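Local coordinates for fatty acid-binding protein homolog 8 (Caenorhabditis elegans, PDB 6C1Z) that carries unsaturated fatty acids such as oleic acid from the lysosome to the nucleus, where it switches on genes that promote longevity, at residues 88-92 with 93-97; 78-81 with 82-86. All blocks are in the same frame, centred on the assembly; numbering follows the deposited sequence.

Contact 1: residues 88-92 with 93-97; sequences VTFEN and GKFIS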
ATOM      1  N   VAL A  88       9.108  -6.519   0.877  1.00 19.84           N
ATOM      2  CA  VAL A  88       9.219  -5.194   0.258  1.00 18.87           C
ATOM      3  C   VAL A  88      10.652  -4.996  -0.198  1.00 18.98           C
ATOM      4  O   VAL A  88      11.587  -5.237   0.567  1.00 20.88           O
ATOM      5  CB  VAL A  88       8.809  -4.067   1.220  1.00 18.34           C
ATOM      6  CG1 VAL A  88       8.702  -2.734   0.450  1.00 18.62           C
ATOM      7  CG2 VAL A  88       7.479  -4.390   1.931  1.00 19.68           C
ATOM      8  N   THR A  89      10.823  -4.584  -1.450  1.00 20.30           N
ATOM      9  CA  THR A  89      12.120  -4.236  -1.998  1.00 20.00           C
ATOM     10  C   THR A  89      12.073  -2.799  -2.518  1.00 19.92           C
ATOM     11  O   THR A  89      11.016  -2.182  -2.617  1.00 19.91           O
ATOM     12  CB  THR A  89      12.484  -5.207  -3.115  1.00 22.03           C
ATOM     13  OG1 THR A  89      11.394  -5.229  -4.040  1.00 24.87           O
ATOM     14  CG2 THR A  89      12.744  -6.618  -2.563  1.00 24.29           C
ATOM     15  N   PHE A  90      13.258  -2.254  -2.748  1.00 18.80           N
ATOM     16  CA  PHE A  90      13.398  -0.931  -3.346  1.00 18.99           C
ATOM     17  C   PHE A  90      14.206  -1.118  -4.616  1.00 21.15           C
ATOM     18  O   PHE A  90      15.392  -1.467  -4.559  1.00 23.40           O
ATOM     19  CB  PHE A  90      14.050   0.078  -2.408  1.00 20.46           C
ATOM     20  CG  PHE A  90      13.965   1.498  -2.914  1.00 18.65           C
ATOM     21  CD1 PHE A  90      12.792   2.193  -2.788  1.00 19.64           C
ATOM     22  CD2 PHE A  90      15.038   2.111  -3.545  1.00 19.54           C
ATOM     23  CE1 PHE A  90      12.700   3.478  -3.281  1.00 19.13           C
ATOM     24  CE2 PHE A  90      14.934   3.405  -4.007  1.00 20.69           C
ATOM     25  CZ  PHE A  90      13.791   4.074  -3.881  1.00 19.59           C
ATOM     26  N   GLU A  91      13.546  -0.929  -5.760  1.00 21.36           N
ATOM     27  CA  GLU A  91      14.070  -1.298  -7.065  1.00 25.22           C
ATOM     28  C   GLU A  91      13.813  -0.147  -8.020  1.00 25.22           C
ATOM     29  O   GLU A  91      12.661   0.260  -8.195  1.00 24.47           O
ATOM     30  CB  GLU A  91      13.318  -2.527  -7.598  1.00 26.55           C
ATOM     31  CG  GLU A  91      13.415  -3.786  -6.740  1.00 28.77           C
ATOM     32  CD  GLU A  91      12.683  -4.982  -7.347  1.00 47.12           C
ATOM     33  OE1 GLU A  91      12.599  -5.069  -8.594  1.00 44.25           O
ATOM     34  OE2 GLU A  91      12.190  -5.837  -6.570  1.00 30.79           O
ATOM     35  N   ASN A  92      14.867   0.348  -8.670  1.00 26.39           N
ATOM     36  CA  ASN A  92      14.696   1.369  -9.688  1.00 27.12           C
ATOM     37  C   ASN A  92      13.840   2.533  -9.186  1.00 24.30           C
ATOM     38  O   ASN A  92      12.975   3.051  -9.894  1.00 27.09           O
ATOM     39  CB  ASN A  92      14.134   0.762 -10.974  1.00 32.89           C
ATOM     40  CG  ASN A  92      15.055  -0.283 -11.561  1.00 64.07           C
ATOM     41  OD1 ASN A  92      16.249  -0.034 -11.730  1.00 55.41           O
ATOM     42  ND2 ASN A  92      14.517  -1.468 -11.853  1.00 55.68           N
ATOM     43  N   GLY A  93      14.105   2.955  -7.948  1.00 23.45           N
ATOM     44  CA  GLY A  93      13.460   4.133  -7.408  1.00 22.36           C
ATOM     45  C   GLY A  93      12.093   3.906  -6.803  1.00 20.17           C
ATOM     46  O   GLY A  93      11.430   4.894  -6.459  1.00 21.93           O
ATOM     47  N   LYS A  94      11.624   2.666  -6.735  1.00 19.73           N
ATOM     48  CA  LYS A  94      10.258   2.372  -6.326  1.00 20.55           C
ATOM     49  C   LYS A  94      10.251   1.361  -5.196  1.00 18.47           C
ATOM     50  O   LYS A  94      11.068   0.446  -5.163  1.00 19.64           O
ATOM     51  CB  LYS A  94       9.443   1.771  -7.473  1.00 23.01           C
ATOM     52  CG  LYS A  94       9.555   2.517  -8.782  1.00 27.89           C
ATOM     53  CD  LYS A  94       8.529   2.003  -9.778  1.00 28.45           C
ATOM     54  CE  LYS A  94       8.477   2.877 -11.031  1.00 45.59           C
ATOM     55  NZ  LYS A  94       9.782   2.903 -11.745  1.00 61.30           N
ATOM     56  N   PHE A  95       9.323   1.539  -4.246  1.00 17.89           N
ATOM     57  CA  PHE A  95       9.031   0.491  -3.269  1.00 17.48           C
ATOM     58  C   PHE A  95       8.062  -0.519  -3.875  1.00 17.99           C
ATOM     59  O   PHE A  95       7.016  -0.141  -4.401  1.00 20.13           O
ATOM     60  CB  PHE A  95       8.395   1.044  -1.991  1.00 18.93           C
ATOM     61  CG  PHE A  95       9.333   1.777  -1.078  1.00 17.65           C
ATOM     62  CD1 PHE A  95       9.506   3.142  -1.198  1.00 18.68           C
ATOM     63  CD2 PHE A  95       9.979   1.109  -0.047  1.00 18.62           C
ATOM     64  CE1 PHE A  95      10.336   3.825  -0.346  1.00 21.41           C
ATOM     65  CE2 PHE A  95      10.805   1.777   0.822  1.00 20.36           C
ATOM     66  CZ  PHE A  95      10.988   3.152   0.684  1.00 22.27           C
ATOM     67  N   ILE A  96       8.429  -1.792  -3.849  1.00 18.69           N
ATOM     68  CA  ILE A  96       7.606  -2.862  -4.400  1.00 20.41           C
ATOM     69  C   ILE A  96       7.349  -3.854  -3.282  1.00 19.48           C
ATOM     70  O   ILE A  96       8.298  -4.405  -2.706  1.00 21.28           O
ATOM     71  CB  ILE A  96       8.296  -3.564  -5.566  1.00 21.46           C
ATOM     72  CG1 ILE A  96       8.680  -2.542  -6.633  1.00 23.29           C
ATOM     73  CG2 ILE A  96       7.381  -4.638  -6.121  1.00 24.52           C
ATOM     74  CD1 ILE A  96       9.479  -3.134  -7.777  1.00 29.16           C
ATOM     75  N   SER A  97       6.076  -4.064  -2.954  1.00 19.59           N
ATOM     76  CA  SER A  97       5.680  -5.057  -1.958  1.00 19.74           C
ATOM     77  C   SER A  97       4.955  -6.229  -2.616  1.00 20.71           C
ATOM     78  O   SER A  97       3.946  -6.049  -3.309  1.00 20.13           O
ATOM     79  CB  SER A  97       4.790  -4.415  -0.909  1.00 19.49           C
ATOM     80  OG  SER A  97       4.422  -5.430   0.024  1.00 22.85           O
TER

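Contact 2: residues 78-81 with 82-86; sequences APDE and RSYNT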
ATOM      1  N   ALA A  78      -2.695  -7.787   7.241  1.00 37.79           N
ATOM      2  CA  ALA A  78      -3.160  -6.709   6.391  1.00 37.26           C
ATOM      3  C   ALA A  78      -4.451  -6.141   6.950  1.00 33.50           C
ATOM      4  O   ALA A  78      -5.083  -6.726   7.836  1.00 36.29           O
ATOM      5  CB  ALA A  78      -3.365  -7.223   4.972  1.00 33.61           C
ATOM      6  N   PRO A  79      -4.874  -4.978   6.461  1.00 42.10           N
ATOM      7  CA  PRO A  79      -6.130  -4.403   6.953  1.00 44.30           C
ATOM      8  C   PRO A  79      -7.342  -5.290   6.747  1.00 39.40           C
ATOM      9  O   PRO A  79      -8.313  -5.147   7.493  1.00 43.09           O
ATOM     10  CB  PRO A  79      -6.241  -3.071   6.196  1.00 49.28           C
ATOM     11  CG  PRO A  79      -5.197  -3.113   5.138  1.00 59.96           C
ATOM     12  CD  PRO A  79      -4.125  -4.017   5.640  1.00 47.11           C
ATOM     13  N   ASP A  80      -7.316  -6.222   5.778  1.00 34.65           N
ATOM     14  CA  ASP A  80      -8.424  -7.165   5.609  1.00 39.57           C
ATOM     15  C   ASP A  80      -8.434  -8.262   6.681  1.00 41.17           C
ATOM     16  O   ASP A  80      -9.248  -9.194   6.616  1.00 44.31           O
ATOM     17  CB  ASP A  80      -8.443  -7.771   4.196  1.00 36.35           C
ATOM     18  CG  ASP A  80      -7.241  -8.665   3.905  1.00 50.00           C
ATOM     19  OD1 ASP A  80      -6.415  -8.911   4.812  1.00 32.40           O
ATOM     20  OD2 ASP A  80      -7.124  -9.129   2.748  1.00 34.78           O
ATOM     21  N   GLU A  81      -7.546  -8.146   7.671  1.00 45.33           N
ATOM     22  CA  GLU A  81      -7.447  -9.040   8.821  1.00 50.04           C
ATOM     23  C   GLU A  81      -6.945 -10.430   8.453  1.00 54.31           C
ATOM     24  O   GLU A  81      -6.907 -11.318   9.316  1.00 50.84           O
ATOM     25  CB  GLU A  81      -8.753  -9.116   9.628  1.00 56.41           C
ATOM     26  CG  GLU A  81      -9.137  -7.795  10.280  1.00 69.45           C
ATOM     27  CD  GLU A  81     -10.531  -7.814  10.887  1.00 76.55           C
ATOM     28  OE1 GLU A  81     -11.217  -8.855  10.788  1.00 79.78           O
ATOM     29  OE2 GLU A  81     -10.941  -6.783  11.461  1.00 71.34           O
ATOM     30  N   ARG A  82      -6.544 -10.640   7.202  1.00 40.24           N
ATOM     31  CA  ARG A  82      -5.890 -11.867   6.789  1.00 38.90           C
ATOM     32  C   ARG A  82      -4.383 -11.690   6.907  1.00 34.71           C
ATOM     33  O   ARG A  82      -3.854 -10.578   6.833  1.00 33.26           O
ATOM     34  CB  ARG A  82      -6.264 -12.224   5.346  1.00 35.27           C
ATOM     35  CG  ARG A  82      -7.736 -12.539   5.183  1.00 47.50           C
ATOM     36  CD  ARG A  82      -8.146 -12.739   3.737  1.00 36.43           C
ATOM     37  NE  ARG A  82      -9.505 -13.258   3.688  1.00 38.74           N
ATOM     38  CZ  ARG A  82     -10.207 -13.479   2.581  1.00 37.15           C
ATOM     39  NH1 ARG A  82      -9.692 -13.211   1.391  1.00 36.44           N
ATOM     40  NH2 ARG A  82     -11.442 -13.959   2.673  1.00 40.46           N
ATOM     41  N   SER A  83      -3.694 -12.809   7.078  1.00 33.82           N
ATOM     42  CA  SER A  83      -2.249 -12.827   7.193  1.00 32.51           C
ATOM     43  C   SER A  83      -1.623 -13.202   5.861  1.00 33.47           C
ATOM     44  O   SER A  83      -2.135 -14.056   5.133  1.00 31.91           O
ATOM     45  CB  SER A  83      -1.799 -13.816   8.260  1.00 37.90           C
ATOM     46  OG  SER A  83      -2.368 -15.089   8.023  1.00 58.31           O
ATOM     47  N   TYR A  84      -0.507 -12.555   5.556  1.00 28.80           N
ATOM     48  CA  TYR A  84       0.193 -12.738   4.295  1.00 25.78           C
ATOM     49  C   TYR A  84       1.681 -12.853   4.581  1.00 26.89           C
ATOM     50  O   TYR A  84       2.169 -12.383   5.618  1.00 32.44           O
ATOM     51  CB  TYR A  84      -0.054 -11.558   3.329  1.00 23.62           C
ATOM     52  CG  TYR A  84      -1.498 -11.383   2.939  1.00 25.41           C
ATOM     53  CD1 TYR A  84      -2.370 -10.647   3.720  1.00 24.92           C
ATOM     54  CD2 TYR A  84      -1.996 -11.966   1.792  1.00 23.08           C
ATOM     55  CE1 TYR A  84      -3.687 -10.490   3.361  1.00 27.57           C
ATOM     56  CE2 TYR A  84      -3.309 -11.816   1.424  1.00 24.80           C
ATOM     57  CZ  TYR A  84      -4.150 -11.075   2.205  1.00 24.54           C
ATOM     58  OH  TYR A  84      -5.475 -10.936   1.850  1.00 28.54           O
ATOM     59  N   ASN A  85       2.418 -13.419   3.629  1.00 28.66           N
ATOM     60  CA  ASN A  85       3.876 -13.393   3.661  1.00 31.39           C
ATOM     61  C   ASN A  85       4.281 -12.260   2.725  1.00 25.26           C
ATOM     62  O   ASN A  85       4.087 -12.350   1.509  1.00 25.25           O
ATOM     63  CB  ASN A  85       4.483 -14.717   3.200  1.00 32.59           C
ATOM     64  CG  ASN A  85       4.438 -15.783   4.269  1.00 33.83           C
ATOM     65  OD1 ASN A  85       4.862 -15.559   5.394  1.00 36.17           O
ATOM     66  ND2 ASN A  85       3.926 -16.947   3.917  1.00 40.55           N
ATOM     67  N   THR A  86       4.803 -11.172   3.288  1.00 25.40           N
ATOM     68  CA  THR A  86       5.071  -9.951   2.538  1.00 24.01           C
ATOM     69  C   THR A  86       6.569  -9.693   2.446  1.00 26.37           C
ATOM     70  O   THR A  86       7.323  -9.949   3.383  1.00 27.04           O
ATOM     71  CB  THR A  86       4.338  -8.779   3.197  1.00 24.13           C
ATOM     72  OG1 THR A  86       2.921  -9.012   3.084  1.00 26.33           O
ATOM     73  CG2 THR A  86       4.702  -7.472   2.520  1.00 24.48           C
TER

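Contact 1: residues 88-92 with 93-97
The ring of F90 turns its edge onto the ring of F95, with CD1 of F90 3.7 Å above the centre of one F95 face. The two planes stand at 69°, a T-shaped stack. V88 lies at the edge of the F95 ring, its CG1 4.1 Å from CD2. K94 N lies over one face of the F90 ring, toward its rim, and the end of the ring comes close to the turn, F90 CZ 3.4 Å from G93 C. F90 reaches this place because CG stands anti to its backbone N (chi1 -169°), which swings the ring back over the turn.

E91 to K94 form a type I' beta turn, with N92 and G93 at its corner, closing the hairpin of strands 83-91 and 94-101 in the FABP beta-barrel. T89 and I96 exchange two backbone hydrogen bonds, as do E91 and K94.

On the other face of the hairpin, T89 OG1 donates a 2.7 Å hydrogen bond to OE2 of E91, on the anti side of the carboxylate. The E91 chain, extended beyond CG, runs at about a right angle to I96, whose CD1 sits 3.7 Å from E91 CD. K94 makes a cation-pi contact with W114 on the next strand, while F8, W53 and F55 add further edge-to-face contacts to F95.

Contact 2: residues 78-81 with 82-86
D80 and Y84 reach toward one another, the carboxylate turned only 22° from the plane of the phenol. The hydroxyl of Y84 donates a 2.6 Å hydrogen bond from OH to D80 OD2, using the syn lone pair of that oxygen. Beside it, D80 OD1 lies in the plane of the ring, at the edge, 3.5 Å from Y84 CE1, so the carboxylate meets both the hydroxyl and the neighbouring rim of the phenol. The CB of A78 packs obliquely against the same part of the ring, 3.7 Å from Y84 CE1.

R82 approaches D80 differently. Its backbone N donates a 3.0 Å hydrogen bond to D80 OD1, meeting that oxygen well off the carboxylate plane, by 45°, and its side chain runs across that of D80 at about a right angle. The aspartate thus divides its work, one oxygen for the main chain and the other for the phenol, which should hold the carboxylate against rotation. With chi1 at 66°, CG lies between the backbone N and the carbonyl carbon, folding the acid back toward the chain that follows.

The setting is the connection between strands 74-77 and 83-91, neighbouring antiparallel strands of the FABP barrel. A type I beta turn runs from A78 to E81, with E81 N bonded to A78 O, and A78 N is hydrogen-bonded to R82 O at 3.0 Å.

R82 extends from CG to NE and passes D80 without a charged contact: NE stays 4.9 Å from OD2, a distance at which the opposite charges may still attract weakly. Beyond the turn, Y84 and A78 both rest on Q99 of strand 94-101, and the R82 side chain touches H106.

Overall arrangement
Contact 2 comes first along the chain and leads into strand 83-91; contact 1 closes the far end of that strand and turns into strand 94-101. Their centres are about 19 Å apart, so the two turns lie toward opposite ends of one strand. They nevertheless touch: S97 OG lies 3.2 Å from T86 CG2, a packing contact between the neighbouring strands 94-101 and 83-91. Together they join strands 74-77, 83-91 and 94-101 into a consecutive antiparallel meander at one side of the sheet, with 74-77 outermost. This up-and-down connectivity is that of the FABP beta-barrel, the fold that encloses the fatty acid in this family.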